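Local coordinates for protein putative rubredoxin reductase (PDB 3FG2) that probably transfers electrons from NADH through its bound FAD to a ferredoxin, serving the CYP199A2 cytochrome P450 system, at residues A[35-40]-A[128-133]; A[47-52]-A[134-139]. All blocks are in the same frame, centred on the assembly; numbering follows the deposited sequence.

Contact 1. Residues A[35-40]-A[128-133]; sequences EKHLPY and TLDESE. With FAD (flavin-adenine dinucleotide), chain B.
Two rings of segment 35-40 meet the first turn of helix 129-138 by way of Leu-129. The phenol of Tyr-40 carries Leu-129 CB over one face, 3.9 Å from the ring centroid, and has Glu-35 OE2 and Leu-38 O in plane at its edge; it also makes a cation-pi contact with Arg-42. Farther along the same leucine, methyl CD2 sits over a face of His-37, 3.6 Å from the centroid of the imidazole. The Asp-130 carboxylate stands at that ring's edge, its plane 70° away; the imidazole may be turned over, so their pairing is doubtful.

Tyr-40 OH works in two directions. It accepts an almost straight bond from Leu-129 N (3.0 Å, 168°) and donates to the syn lone pair of Glu-35 OE2 at 2.5 Å, so two bonds on OH hold the phenol. Glu-35, just beyond strand 29-32 of the FAD-binding Rossmann sheet, leads on to the cofactor, because its OE1 receives the ribose hydroxyl FAD O3B at 2.6 Å and pairs with Arg-42. An acidic side chain gripping the adenosine ribose here is a hallmark of such dinucleotide folds.

Thr-128 and Glu-131 close a capping box. Thr-128 OG1, placed between the backbone N and carbonyl carbon (chi1 67°), accepts from Glu-131 N, while Glu-131 OE2 takes Thr-128 N from above its carboxylate plane. A water bridges Lys-36 N and Asp-130 OD1.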
ATOM      1  N   GLU A  35      11.635   8.715  10.482  1.00 33.31           N
ATOM      2  CA  GLU A  35      12.468   8.607   9.292  1.00 33.39           C
ATOM      3  C   GLU A  35      13.169   9.928   9.035  1.00 34.77           C
ATOM      4  O   GLU A  35      12.605  10.989   9.276  1.00 35.69           O
ATOM      5  CB  GLU A  35      11.638   8.236   8.062  1.00 32.31           C
ATOM      6  CG  GLU A  35      11.035   6.846   8.074  1.00 29.71           C
ATOM      7  CD  GLU A  35      10.503   6.451   6.701  1.00 31.64           C
ATOM      8  OE1 GLU A  35       9.427   5.826   6.641  1.00 28.68           O
ATOM      9  OE2 GLU A  35      11.167   6.760   5.682  1.00 29.69           O
ATOM     10  N   LYS A  36      14.399   9.852   8.534  1.00 36.41           N
ATOM     11  CA  LYS A  36      15.192  11.040   8.231  1.00 37.18           C
ATOM     12  C   LYS A  36      14.704  11.741   6.967  1.00 36.40           C
ATOM     13  O   LYS A  36      15.495  12.068   6.077  1.00 36.09           O
ATOM     14  CB  LYS A  36      16.671  10.670   8.055  1.00 40.50           C
ATOM     15  CG  LYS A  36      17.381  10.234   9.330  1.00 44.65           C
ATOM     16  CD  LYS A  36      18.861   9.974   9.061  1.00 46.59           C
ATOM     17  CE  LYS A  36      19.597   9.571  10.329  1.00 49.26           C
ATOM     18  NZ  LYS A  36      19.592  10.655  11.352  1.00 50.53           N
ATOM     19  N   HIS A  37      13.399  11.959   6.882  1.00 34.70           N
ATOM     20  CA  HIS A  37      12.826  12.641   5.732  1.00 34.32           C
ATOM     21  C   HIS A  37      11.561  13.356   6.135  1.00 33.97           C
ATOM     22  O   HIS A  37      10.876  12.951   7.071  1.00 34.01           O
ATOM     23  CB  HIS A  37      12.478  11.658   4.614  1.00 33.91           C
ATOM     24  CG  HIS A  37      13.642  10.863   4.121  1.00 33.52           C
ATOM     25  ND1 HIS A  37      13.885   9.572   4.536  1.00 33.31           N
ATOM     26  CD2 HIS A  37      14.635  11.175   3.256  1.00 34.66           C
ATOM     27  CE1 HIS A  37      14.976   9.121   3.944  1.00 34.13           C
ATOM     28  NE2 HIS A  37      15.451  10.074   3.162  1.00 35.22           N
ATOM     29  N   LEU A  38      11.262  14.441   5.437  1.00 34.30           N
ATOM     30  CA  LEU A  38      10.038  15.163   5.711  1.00 35.50           C
ATOM     31  C   LEU A  38       8.987  14.161   5.251  1.00 34.00           C
ATOM     32  O   LEU A  38       9.262  13.350   4.361  1.00 34.20           O
ATOM     33  CB  LEU A  38       9.959  16.430   4.853  1.00 37.87           C
ATOM     34  CG  LEU A  38      11.120  17.425   4.956  1.00 39.01           C
ATOM     35  CD1 LEU A  38      10.970  18.488   3.881  1.00 37.56           C
ATOM     36  CD2 LEU A  38      11.150  18.052   6.345  1.00 39.58           C
ATOM     37  N   PRO A  39       7.788  14.179   5.856  1.00 32.06           N
ATOM     38  CA  PRO A  39       6.745  13.236   5.441  1.00 31.14           C
ATOM     39  C   PRO A  39       6.717  13.151   3.913  1.00 31.50           C
ATOM     40  O   PRO A  39       6.690  14.176   3.239  1.00 32.75           O
ATOM     41  CB  PRO A  39       5.487  13.858   6.027  1.00 31.18           C
ATOM     42  CG  PRO A  39       5.990  14.414   7.316  1.00 30.19           C
ATOM     43  CD  PRO A  39       7.289  15.081   6.908  1.00 30.49           C
ATOM     44  N   TYR A  40       6.722  11.938   3.367  1.00 30.87           N
ATOM     45  CA  TYR A  40       6.749  11.777   1.918  1.00 30.40           C
ATOM     46  C   TYR A  40       5.771  10.768   1.321  1.00 29.55           C
ATOM     47  O   TYR A  40       5.166   9.961   2.027  1.00 30.05           O
ATOM     48  CB  TYR A  40       8.175  11.420   1.486  1.00 31.57           C
ATOM     49  CG  TYR A  40       8.668  10.090   2.015  1.00 31.74           C
ATOM     50  CD1 TYR A  40       8.526   8.925   1.261  1.00 33.05           C
ATOM     51  CD2 TYR A  40       9.285   9.994   3.264  1.00 31.02           C
ATOM     52  CE1 TYR A  40       8.989   7.699   1.729  1.00 31.29           C
ATOM     53  CE2 TYR A  40       9.751   8.767   3.746  1.00 31.48           C
ATOM     54  CZ  TYR A  40       9.600   7.626   2.968  1.00 32.17           C
ATOM     55  OH  TYR A  40      10.062   6.408   3.416  1.00 32.51           O
ATOM     56  N   THR A 128      10.603   1.938   1.519  1.00 27.69           N
ATOM     57  CA  THR A 128      10.954   3.244   2.073  1.00 26.06           C
ATOM     58  C   THR A 128      11.749   4.070   1.059  1.00 25.32           C
ATOM     59  O   THR A 128      12.302   3.521   0.103  1.00 24.84           O
ATOM     60  CB  THR A 128      11.800   3.083   3.339  1.00 25.38           C
ATOM     61  OG1 THR A 128      13.074   2.524   2.994  1.00 23.43           O
ATOM     62  CG2 THR A 128      11.095   2.159   4.326  1.00 26.80           C
ATOM     63  N   LEU A 129      11.801   5.384   1.262  1.00 24.21           N
ATOM     64  CA  LEU A 129      12.550   6.243   0.351  1.00 25.07           C
ATOM     65  C   LEU A 129      13.991   5.744   0.282  1.00 25.80           C
ATOM     66  O   LEU A 129      14.526   5.525  -0.807  1.00 25.24           O
ATOM     67  CB  LEU A 129      12.518   7.705   0.820  1.00 25.34           C
ATOM     68  CG  LEU A 129      13.396   8.726   0.068  1.00 24.48           C
ATOM     69  CD1 LEU A 129      13.199   8.595  -1.439  1.00 24.29           C
ATOM     70  CD2 LEU A 129      13.059  10.136   0.539  1.00 22.41           C
ATOM     71  N   ASP A 130      14.605   5.546   1.446  1.00 25.77           N
ATOM     72  CA  ASP A 130      15.982   5.052   1.506  1.00 28.60           C
ATOM     73  C   ASP A 130      16.186   3.817   0.629  1.00 28.25           C
ATOM     74  O   ASP A 130      17.111   3.764  -0.188  1.00 28.95           O
ATOM     75  CB  ASP A 130      16.373   4.712   2.951  1.00 29.28           C
ATOM     76  CG  ASP A 130      16.654   5.944   3.783  1.00 30.05           C
ATOM     77  OD1 ASP A 130      16.927   5.803   4.990  1.00 32.17           O
ATOM     78  OD2 ASP A 130      16.607   7.056   3.223  1.00 31.95           O
ATOM     79  N   GLU A 131      15.319   2.826   0.802  1.00 27.12           N
ATOM     80  CA  GLU A 131      15.414   1.596   0.032  1.00 26.08           C
ATOM     81  C   GLU A 131      15.245   1.848  -1.453  1.00 26.05           C
ATOM     82  O   GLU A 131      15.892   1.202  -2.277  1.00 27.91           O
ATOM     83  CB  GLU A 131      14.367   0.602   0.522  1.00 27.03           C
ATOM     84  CG  GLU A 131      14.692   0.050   1.898  1.00 26.93           C
ATOM     85  CD  GLU A 131      13.531  -0.687   2.517  1.00 29.83           C
ATOM     86  OE1 GLU A 131      13.712  -1.244   3.620  1.00 30.64           O
ATOM     87  OE2 GLU A 131      12.437  -0.704   1.907  1.00 26.87           O
ATOM     88  N   SER A 132      14.383   2.793  -1.804  1.00 24.40           N
ATOM     89  CA  SER A 132      14.174   3.097  -3.207  1.00 23.72           C
ATOM     90  C   SER A 132      15.433   3.750  -3.788  1.00 25.52           C
ATOM     91  O   SER A 132      15.844   3.447  -4.907  1.00 26.04           O
ATOM     92  CB  SER A 132      12.972   4.030  -3.363  1.00 23.96           C
ATOM     93  OG  SER A 132      12.695   4.284  -4.730  1.00 21.59           O
ATOM     94  N   GLU A 133      16.053   4.639  -3.017  1.00 26.00           N
ATOM     95  CA  GLU A 133      17.255   5.330  -3.473  1.00 27.48           C
ATOM     96  C   GLU A 133      18.448   4.397  -3.688  1.00 28.41           C
ATOM     97  O   GLU A 133      19.197   4.564  -4.656  1.00 28.08           O
ATOM     98  CB  GLU A 133      17.642   6.442  -2.493  1.00 27.12           C
ATOM     99  CG  GLU A 133      18.896   7.201  -2.898  1.00 26.06           C
ATOM    100  CD  GLU A 133      18.801   7.794  -4.290  1.00 26.07           C
ATOM    101  OE1 GLU A 133      19.850   8.197  -4.828  1.00 28.22           O
ATOM    102  OE2 GLU A 133      17.689   7.863  -4.854  1.00 25.58           O
TER
HETATM  103  PA  FAD B 449       3.040   4.538   5.823  1.00 26.04           P
HETATM  104  O1A FAD B 449       3.856   3.305   5.677  1.00 24.05           O
HETATM  105  O2A FAD B 449       2.980   5.462   4.835  1.00 25.47           O
HETATM  106  O5B FAD B 449       3.834   5.245   6.934  1.00 24.90           O
HETATM  107  C5B FAD B 449       4.131   4.663   8.243  1.00 25.89           C
HETATM  108  C4B FAD B 449       5.182   5.616   8.852  1.00 25.82           C
HETATM  109  O4B FAD B 449       5.197   5.369  10.309  1.00 24.46           O
HETATM  110  C3B FAD B 449       6.632   5.400   8.380  1.00 27.30           C
HETATM  111  O3B FAD B 449       7.341   6.540   8.009  1.00 30.34           O
HETATM  112  C2B FAD B 449       7.204   4.583   9.504  1.00 27.08           C
HETATM  113  O2B FAD B 449       8.597   4.586   9.544  1.00 27.50           O
HETATM  114  C1B FAD B 449       6.609   5.285  10.689  1.00 27.42           C
HETATM  115  N9A FAD B 449       6.568   4.553  11.957  1.00 28.16           N
HETATM  116  C8A FAD B 449       6.348   3.210  12.130  1.00 28.21           C
HETATM  117  N7A FAD B 449       6.378   2.842  13.405  1.00 29.32           N
HETATM  118  C5A FAD B 449       6.627   3.988  14.102  1.00 29.92           C
HETATM  119  C6A FAD B 449       6.782   4.248  15.551  1.00 31.86           C
HETATM  120  N6A FAD B 449       6.697   3.328  16.483  1.00 33.57           N
HETATM  121  N1A FAD B 449       7.032   5.566  15.878  1.00 32.68           N
HETATM  122  C2A FAD B 449       7.129   6.562  14.935  1.00 32.09           C
HETATM  123  N3A FAD B 449       7.001   6.408  13.596  1.00 31.63           N
HETATM  124  C4A FAD B 449       6.750   5.099  13.225  1.00 29.84           C
HETATM  125  N1  FAD B 449      -1.109   2.683  -2.576  1.00 20.90           N
HETATM  126  C2  FAD B 449      -1.907   3.100  -3.559  1.00 21.55           C
HETATM  127  O2  FAD B 449      -3.072   3.287  -3.376  1.00 21.84           O
HETATM  128  N3  FAD B 449      -1.416   3.351  -4.882  1.00 21.24           N
HETATM  129  C4  FAD B 449      -0.081   3.176  -5.203  1.00 23.27           C
HETATM  130  O4  FAD B 449       0.300   3.405  -6.337  1.00 25.16           O
HETATM  131  C4X FAD B 449       0.804   2.724  -4.134  1.00 22.39           C
HETATM  132  N5  FAD B 449       2.123   2.544  -4.386  1.00 22.12           N
HETATM  133  C5X FAD B 449       2.937   2.124  -3.350  1.00 20.30           C
HETATM  134  C6  FAD B 449       4.322   1.953  -3.630  1.00 19.35           C
HETATM  135  C7  FAD B 449       5.213   1.545  -2.658  1.00 18.35           C
HETATM  136  C7M FAD B 449       6.679   1.379  -3.009  1.00 18.38           C
HETATM  137  C8  FAD B 449       4.734   1.274  -1.298  1.00 18.14           C
HETATM  138  C8M FAD B 449       5.653   0.826  -0.183  1.00 13.57           C
HETATM  139  C9  FAD B 449       3.363   1.435  -1.010  1.00 17.70           C
HETATM  140  C9A FAD B 449       2.464   1.858  -2.018  1.00 20.48           C
HETATM  141  N10 FAD B 449       1.039   2.061  -1.788  1.00 21.33           N
HETATM  142  C10 FAD B 449       0.222   2.483  -2.799  1.00 20.51           C
HETATM  143  C1' FAD B 449       0.530   1.800  -0.418  1.00 18.76           C
HETATM  144  C2' FAD B 449       0.555   3.110   0.429  1.00 20.47           C
HETATM  145  O2' FAD B 449       1.868   3.624   0.407  1.00 21.53           O
HETATM  146  C3' FAD B 449       0.117   2.762   1.837  1.00 19.73           C
HETATM  147  O3' FAD B 449      -1.219   2.271   1.813  1.00 19.89           O
HETATM  148  C4' FAD B 449       0.189   3.996   2.719  1.00 21.07           C
HETATM  149  O4' FAD B 449       1.543   4.518   2.752  1.00 19.28           O
HETATM  150  C5' FAD B 449      -0.245   3.614   4.113  1.00 21.06           C
HETATM  151  O5' FAD B 449      -0.115   4.908   5.008  1.00 21.57           O
HETATM  152  P   FAD B 449       0.287   4.770   6.449  1.00 24.67           P
HETATM  153  O1P FAD B 449       0.255   6.248   6.930  1.00 26.46           O
HETATM  154  O2P FAD B 449      -0.509   3.893   7.185  1.00 25.23           O
HETATM  155  O3P FAD B 449       1.654   4.250   6.549  1.00 26.60           O
HETATM  156  O   HOH W   1      15.754   7.488   7.539  1.00 34.14           O

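Contact 2. Residues A[47-52]-A[134-139]; sequences KAYLKS and VLRQRM. With FAD (flavin-adenine dinucleotide), chain B.
Arg-136 reaches from helix 129-138 onto the turn 49-52, at the point where the backbones come closest, 5.3 Å between the CA atoms of Leu-50 and Arg-136. From CB the chain sets out with CG trans to the backbone nitrogen (chi1 -172°), which lays it across the carbonyls of the turn. CG comes within 3.8 Å of Leu-50 O, and CD within 3.5 Å of Tyr-49 O, with Ser-52 O a little farther away. A bend at chi3 (72°) then swings the guanidinium round. NE passes Tyr-49 OH at 4.2 Å, NH1 gives Ser-52 O a long, weak hydrogen bond of 3.4 Å, and NH2 finds its stronger partner, Glu-133, one helical turn back. That same glutamate receives Tyr-49 OH on its other oxygen.

The turn itself is tightened by Tyr-49 O, which accepts both Ser-52 N and Ser-52 OG; the hydroxyl bond, 2.8 Å from OG to Tyr-49 O, lies in the carbonyl plane on a lone pair. Beside this polar patch the contact is greasy. Leu-50 and Met-139 meet at about a right angle, CG against the thiomethyl CE, and Phe-157 of helix 152-163 touches both.

At the other end of segment 47-52, Lys-47 extends NZ to the flavin, 3.0 Å from FAD O4 and weakly bonded to FAD N5, and pairs with Glu-156, much as the lysine-glutamate pair does in glutathione reductase relatives. Across the segments, then, Arg-136 contributes mainly its aliphatic shaft laid on peptide oxygens, while its charge is answered chiefly within its own helix; fit, more than any strong bond, defines this join.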
ATOM      1  N   LYS A  47       7.882   3.653  -8.764  1.00 21.86           N
ATOM      2  CA  LYS A  47       7.482   4.171 -10.064  1.00 25.02           C
ATOM      3  C   LYS A  47       8.472   5.232 -10.563  1.00 26.26           C
ATOM      4  O   LYS A  47       9.674   4.964 -10.661  1.00 25.66           O
ATOM      5  CB  LYS A  47       6.063   4.751  -9.961  1.00 21.66           C
ATOM      6  CG  LYS A  47       5.048   3.759  -9.395  1.00 21.61           C
ATOM      7  CD  LYS A  47       3.671   4.382  -9.227  1.00 21.45           C
ATOM      8  CE  LYS A  47       2.649   3.355  -8.733  1.00 22.36           C
ATOM      9  NZ  LYS A  47       2.975   2.730  -7.405  1.00 18.34           N
ATOM     10  N   ALA A  48       7.966   6.430 -10.854  1.00 26.02           N
ATOM     11  CA  ALA A  48       8.786   7.531 -11.354  1.00 26.19           C
ATOM     12  C   ALA A  48      10.119   7.713 -10.644  1.00 26.89           C
ATOM     13  O   ALA A  48      11.148   7.860 -11.298  1.00 26.55           O
ATOM     14  CB  ALA A  48       8.001   8.836 -11.297  1.00 26.83           C
ATOM     15  N   TYR A  49      10.114   7.703  -9.314  1.00 26.38           N
ATOM     16  CA  TYR A  49      11.359   7.909  -8.585  1.00 28.03           C
ATOM     17  C   TYR A  49      12.523   7.045  -9.083  1.00 29.26           C
ATOM     18  O   TYR A  49      13.634   7.540  -9.274  1.00 29.39           O
ATOM     19  CB  TYR A  49      11.164   7.685  -7.091  1.00 27.57           C
ATOM     20  CG  TYR A  49      12.360   8.162  -6.310  1.00 27.96           C
ATOM     21  CD1 TYR A  49      12.655   9.520  -6.224  1.00 28.12           C
ATOM     22  CD2 TYR A  49      13.249   7.254  -5.731  1.00 28.39           C
ATOM     23  CE1 TYR A  49      13.814   9.968  -5.589  1.00 28.75           C
ATOM     24  CE2 TYR A  49      14.405   7.687  -5.095  1.00 28.26           C
ATOM     25  CZ  TYR A  49      14.686   9.045  -5.029  1.00 29.63           C
ATOM     26  OH  TYR A  49      15.838   9.474  -4.414  1.00 27.64           O
ATOM     27  N   LEU A  50      12.274   5.759  -9.293  1.00 30.12           N
ATOM     28  CA  LEU A  50      13.307   4.852  -9.780  1.00 29.88           C
ATOM     29  C   LEU A  50      13.889   5.320 -11.110  1.00 31.18           C
ATOM     30  O   LEU A  50      14.932   4.836 -11.547  1.00 33.00           O
ATOM     31  CB  LEU A  50      12.729   3.443  -9.943  1.00 29.21           C
ATOM     32  CG  LEU A  50      12.869   2.450  -8.785  1.00 29.03           C
ATOM     33  CD1 LEU A  50      12.942   3.167  -7.449  1.00 30.92           C
ATOM     34  CD2 LEU A  50      11.696   1.492  -8.828  1.00 28.16           C
ATOM     35  N   LYS A  51      13.216   6.269 -11.751  1.00 32.17           N
ATOM     36  CA  LYS A  51      13.671   6.786 -13.039  1.00 34.02           C
ATOM     37  C   LYS A  51      14.178   8.225 -12.936  1.00 34.31           C
ATOM     38  O   LYS A  51      14.663   8.785 -13.913  1.00 36.40           O
ATOM     39  CB  LYS A  51      12.524   6.751 -14.053  1.00 33.20           C
ATOM     40  CG  LYS A  51      11.715   5.471 -14.065  1.00 31.82           C
ATOM     41  CD  LYS A  51      10.499   5.642 -14.953  1.00 31.30           C
ATOM     42  CE  LYS A  51       9.653   4.390 -15.014  1.00 28.44           C
ATOM     43  NZ  LYS A  51       8.387   4.680 -15.740  1.00 29.40           N
ATOM     44  N   SER A  52      14.052   8.826 -11.760  1.00 35.63           N
ATOM     45  CA  SER A  52      14.483  10.206 -11.572  1.00 36.35           C
ATOM     46  C   SER A  52      15.973  10.290 -11.308  1.00 37.35           C
ATOM     47  O   SER A  52      16.692   9.301 -11.422  1.00 37.11           O
ATOM     48  CB  SER A  52      13.733  10.843 -10.399  1.00 35.98           C
ATOM     49  OG  SER A  52      14.126  10.268  -9.163  1.00 36.10           O
ATOM     50  N   VAL A 134      18.632   3.420  -2.802  1.00 29.48           N
ATOM     51  CA  VAL A 134      19.752   2.493  -2.964  1.00 31.57           C
ATOM     52  C   VAL A 134      19.537   1.634  -4.209  1.00 30.91           C
ATOM     53  O   VAL A 134      20.467   1.371  -4.970  1.00 33.25           O
ATOM     54  CB  VAL A 134      19.923   1.559  -1.741  1.00 32.18           C
ATOM     55  CG1 VAL A 134      19.880   2.365  -0.455  1.00 35.10           C
ATOM     56  CG2 VAL A 134      18.854   0.496  -1.742  1.00 36.20           C
ATOM     57  N   LEU A 135      18.299   1.211  -4.421  1.00 31.48           N
ATOM     58  CA  LEU A 135      17.971   0.387  -5.572  1.00 31.61           C
ATOM     59  C   LEU A 135      18.208   1.191  -6.851  1.00 30.71           C
ATOM     60  O   LEU A 135      18.721   0.670  -7.842  1.00 29.95           O
ATOM     61  CB  LEU A 135      16.515  -0.072  -5.473  1.00 30.60           C
ATOM     62  CG  LEU A 135      16.046  -1.173  -6.426  1.00 31.99           C
ATOM     63  CD1 LEU A 135      17.063  -2.315  -6.480  1.00 30.37           C
ATOM     64  CD2 LEU A 135      14.696  -1.681  -5.940  1.00 32.88           C
ATOM     65  N   ARG A 136      17.849   2.470  -6.812  1.00 30.30           N
ATOM     66  CA  ARG A 136      18.030   3.356  -7.956  1.00 30.53           C
ATOM     67  C   ARG A 136      19.511   3.444  -8.337  1.00 30.92           C
ATOM     68  O   ARG A 136      19.864   3.429  -9.516  1.00 29.34           O
ATOM     69  CB  ARG A 136      17.501   4.755  -7.618  1.00 32.19           C
ATOM     70  CG  ARG A 136      17.469   5.730  -8.802  1.00 32.64           C
ATOM     71  CD  ARG A 136      17.028   7.114  -8.345  1.00 32.47           C
ATOM     72  NE  ARG A 136      18.065   7.783  -7.565  1.00 32.95           N
ATOM     73  CZ  ARG A 136      19.110   8.415  -8.094  1.00 34.64           C
ATOM     74  NH1 ARG A 136      19.260   8.476  -9.412  1.00 33.57           N
ATOM     75  NH2 ARG A 136      20.012   8.985  -7.306  1.00 34.17           N
ATOM     76  N   GLN A 137      20.371   3.536  -7.327  1.00 31.33           N
ATOM     77  CA  GLN A 137      21.810   3.627  -7.544  1.00 32.72           C
ATOM     78  C   GLN A 137      22.462   2.274  -7.842  1.00 33.82           C
ATOM     79  O   GLN A 137      23.508   2.220  -8.491  1.00 33.51           O
ATOM     80  CB  GLN A 137      22.496   4.233  -6.317  1.00 31.97           C
ATOM     81  CG  GLN A 137      22.103   5.656  -6.012  1.00 36.33           C
ATOM     82  CD  GLN A 137      22.834   6.207  -4.803  1.00 39.58           C
ATOM     83  OE1 GLN A 137      24.059   6.116  -4.710  1.00 42.27           O
ATOM     84  NE2 GLN A 137      22.086   6.791  -3.869  1.00 42.07           N
ATOM     85  N   ARG A 138      21.845   1.191  -7.368  1.00 33.73           N
ATOM     86  CA  ARG A 138      22.387  -0.153  -7.554  1.00 33.80           C
ATOM     87  C   ARG A 138      22.154  -0.781  -8.930  1.00 34.43           C
ATOM     88  O   ARG A 138      23.016  -1.503  -9.433  1.00 32.31           O
ATOM     89  CB  ARG A 138      21.824  -1.089  -6.478  1.00 35.06           C
ATOM     90  CG  ARG A 138      22.455  -2.483  -6.431  1.00 33.27           C
ATOM     91  CD  ARG A 138      23.829  -2.446  -5.786  1.00 32.51           C
ATOM     92  NE  ARG A 138      23.794  -1.812  -4.470  1.00 33.45           N
ATOM     93  CZ  ARG A 138      23.491  -2.427  -3.327  1.00 34.03           C
ATOM     94  NH1 ARG A 138      23.193  -3.721  -3.311  1.00 33.56           N
ATOM     95  NH2 ARG A 138      23.483  -1.736  -2.192  1.00 30.29           N
ATOM     96  N   MET A 139      20.999  -0.510  -9.535  1.00 34.85           N
ATOM     97  CA  MET A 139      20.663  -1.086 -10.836  1.00 36.77           C
ATOM     98  C   MET A 139      21.668  -0.869 -11.961  1.00 38.49           C
ATOM     99  O   MET A 139      21.911  -1.771 -12.765  1.00 39.42           O
ATOM    100  CB  MET A 139      19.297  -0.589 -11.302  1.00 37.95           C
ATOM    101  CG  MET A 139      18.118  -1.168 -10.538  1.00 37.91           C
ATOM    102  SD  MET A 139      16.569  -0.642 -11.296  1.00 38.70           S
ATOM    103  CE  MET A 139      16.286   0.909 -10.449  1.00 36.39           C
TER
HETATM  104  PA  FAD B 449       3.040   4.538   5.823  1.00 26.04           P
HETATM  105  O1A FAD B 449       3.856   3.305   5.677  1.00 24.05           O
HETATM  106  O2A FAD B 449       2.980   5.462   4.835  1.00 25.47           O
HETATM  107  O5B FAD B 449       3.834   5.245   6.934  1.00 24.90           O
HETATM  108  C5B FAD B 449       4.131   4.663   8.243  1.00 25.89           C
HETATM  109  C4B FAD B 449       5.182   5.616   8.852  1.00 25.82           C
HETATM  110  O4B FAD B 449       5.197   5.369  10.309  1.00 24.46           O
HETATM  111  C3B FAD B 449       6.632   5.400   8.380  1.00 27.30           C
HETATM  112  O3B FAD B 449       7.341   6.540   8.009  1.00 30.34           O
HETATM  113  C2B FAD B 449       7.204   4.583   9.504  1.00 27.08           C
HETATM  114  O2B FAD B 449       8.597   4.586   9.544  1.00 27.50           O
HETATM  115  C1B FAD B 449       6.609   5.285  10.689  1.00 27.42           C
HETATM  116  N9A FAD B 449       6.568   4.553  11.957  1.00 28.16           N
HETATM  117  C8A FAD B 449       6.348   3.210  12.130  1.00 28.21           C
HETATM  118  N7A FAD B 449       6.378   2.842  13.405  1.00 29.32           N
HETATM  119  C5A FAD B 449       6.627   3.988  14.102  1.00 29.92           C
HETATM  120  C6A FAD B 449       6.782   4.248  15.551  1.00 31.86           C
HETATM  121  N6A FAD B 449       6.697   3.328  16.483  1.00 33.57           N
HETATM  122  N1A FAD B 449       7.032   5.566  15.878  1.00 32.68           N
HETATM  123  C2A FAD B 449       7.129   6.562  14.935  1.00 32.09           C
HETATM  124  N3A FAD B 449       7.001   6.408  13.596  1.00 31.63           N
HETATM  125  C4A FAD B 449       6.750   5.099  13.225  1.00 29.84           C
HETATM  126  N1  FAD B 449      -1.109   2.683  -2.576  1.00 20.90           N
HETATM  127  C2  FAD B 449      -1.907   3.100  -3.559  1.00 21.55           C
HETATM  128  O2  FAD B 449      -3.072   3.287  -3.376  1.00 21.84           O
HETATM  129  N3  FAD B 449      -1.416   3.351  -4.882  1.00 21.24           N
HETATM  130  C4  FAD B 449      -0.081   3.176  -5.203  1.00 23.27           C
HETATM  131  O4  FAD B 449       0.300   3.405  -6.337  1.00 25.16           O
HETATM  132  C4X FAD B 449       0.804   2.724  -4.134  1.00 22.39           C
HETATM  133  N5  FAD B 449       2.123   2.544  -4.386  1.00 22.12           N
HETATM  134  C5X FAD B 449       2.937   2.124  -3.350  1.00 20.30           C
HETATM  135  C6  FAD B 449       4.322   1.953  -3.630  1.00 19.35           C
HETATM  136  C7  FAD B 449       5.213   1.545  -2.658  1.00 18.35           C
HETATM  137  C7M FAD B 449       6.679   1.379  -3.009  1.00 18.38           C
HETATM  138  C8  FAD B 449       4.734   1.274  -1.298  1.00 18.14           C
HETATM  139  C8M FAD B 449       5.653   0.826  -0.183  1.00 13.57           C
HETATM  140  C9  FAD B 449       3.363   1.435  -1.010  1.00 17.70           C
HETATM  141  C9A FAD B 449       2.464   1.858  -2.018  1.00 20.48           C
HETATM  142  N10 FAD B 449       1.039   2.061  -1.788  1.00 21.33           N
HETATM  143  C10 FAD B 449       0.222   2.483  -2.799  1.00 20.51           C
HETATM  144  C1' FAD B 449       0.530   1.800  -0.418  1.00 18.76           C
HETATM  145  C2' FAD B 449       0.555   3.110   0.429  1.00 20.47           C
HETATM  146  O2' FAD B 449       1.868   3.624   0.407  1.00 21.53           O
HETATM  147  C3' FAD B 449       0.117   2.762   1.837  1.00 19.73           C
HETATM  148  O3' FAD B 449      -1.219   2.271   1.813  1.00 19.89           O
HETATM  149  C4' FAD B 449       0.189   3.996   2.719  1.00 21.07           C
HETATM  150  O4' FAD B 449       1.543   4.518   2.752  1.00 19.28           O
HETATM  151  C5' FAD B 449      -0.245   3.614   4.113  1.00 21.06           C
HETATM  152  O5' FAD B 449      -0.115   4.908   5.008  1.00 21.57           O
HETATM  153  P   FAD B 449       0.287   4.770   6.449  1.00 24.67           P
HETATM  154  O1P FAD B 449       0.255   6.248   6.930  1.00 26.46           O
HETATM  155  O2P FAD B 449      -0.509   3.893   7.185  1.00 25.23           O
HETATM  156  O3P FAD B 449       1.654   4.250   6.549  1.00 26.60           O

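In the fold
Both contacts set the long loop that follows strand 29-32 against one helix, 129-138: contact 1 at its first turn, contact 2 farther along it. The helix lies in the chain between strands 123-124 and 144-148 of the second parallel sheet, so both join the FAD-binding portion to what is probably the NAD-binding one. Contact 2 is buried and rests on methylenes, carbonyls and a Leu-Met pair; contact 1 is partly buried, with aromatic faces, one nearly straight hydrogen bond across it, and water at its margin. Their FAD ends differ too, ribose against isoalloxazine. Ser-132 of contact 1, packed against Tyr-49 and Leu-50 of contact 2, ties the two together.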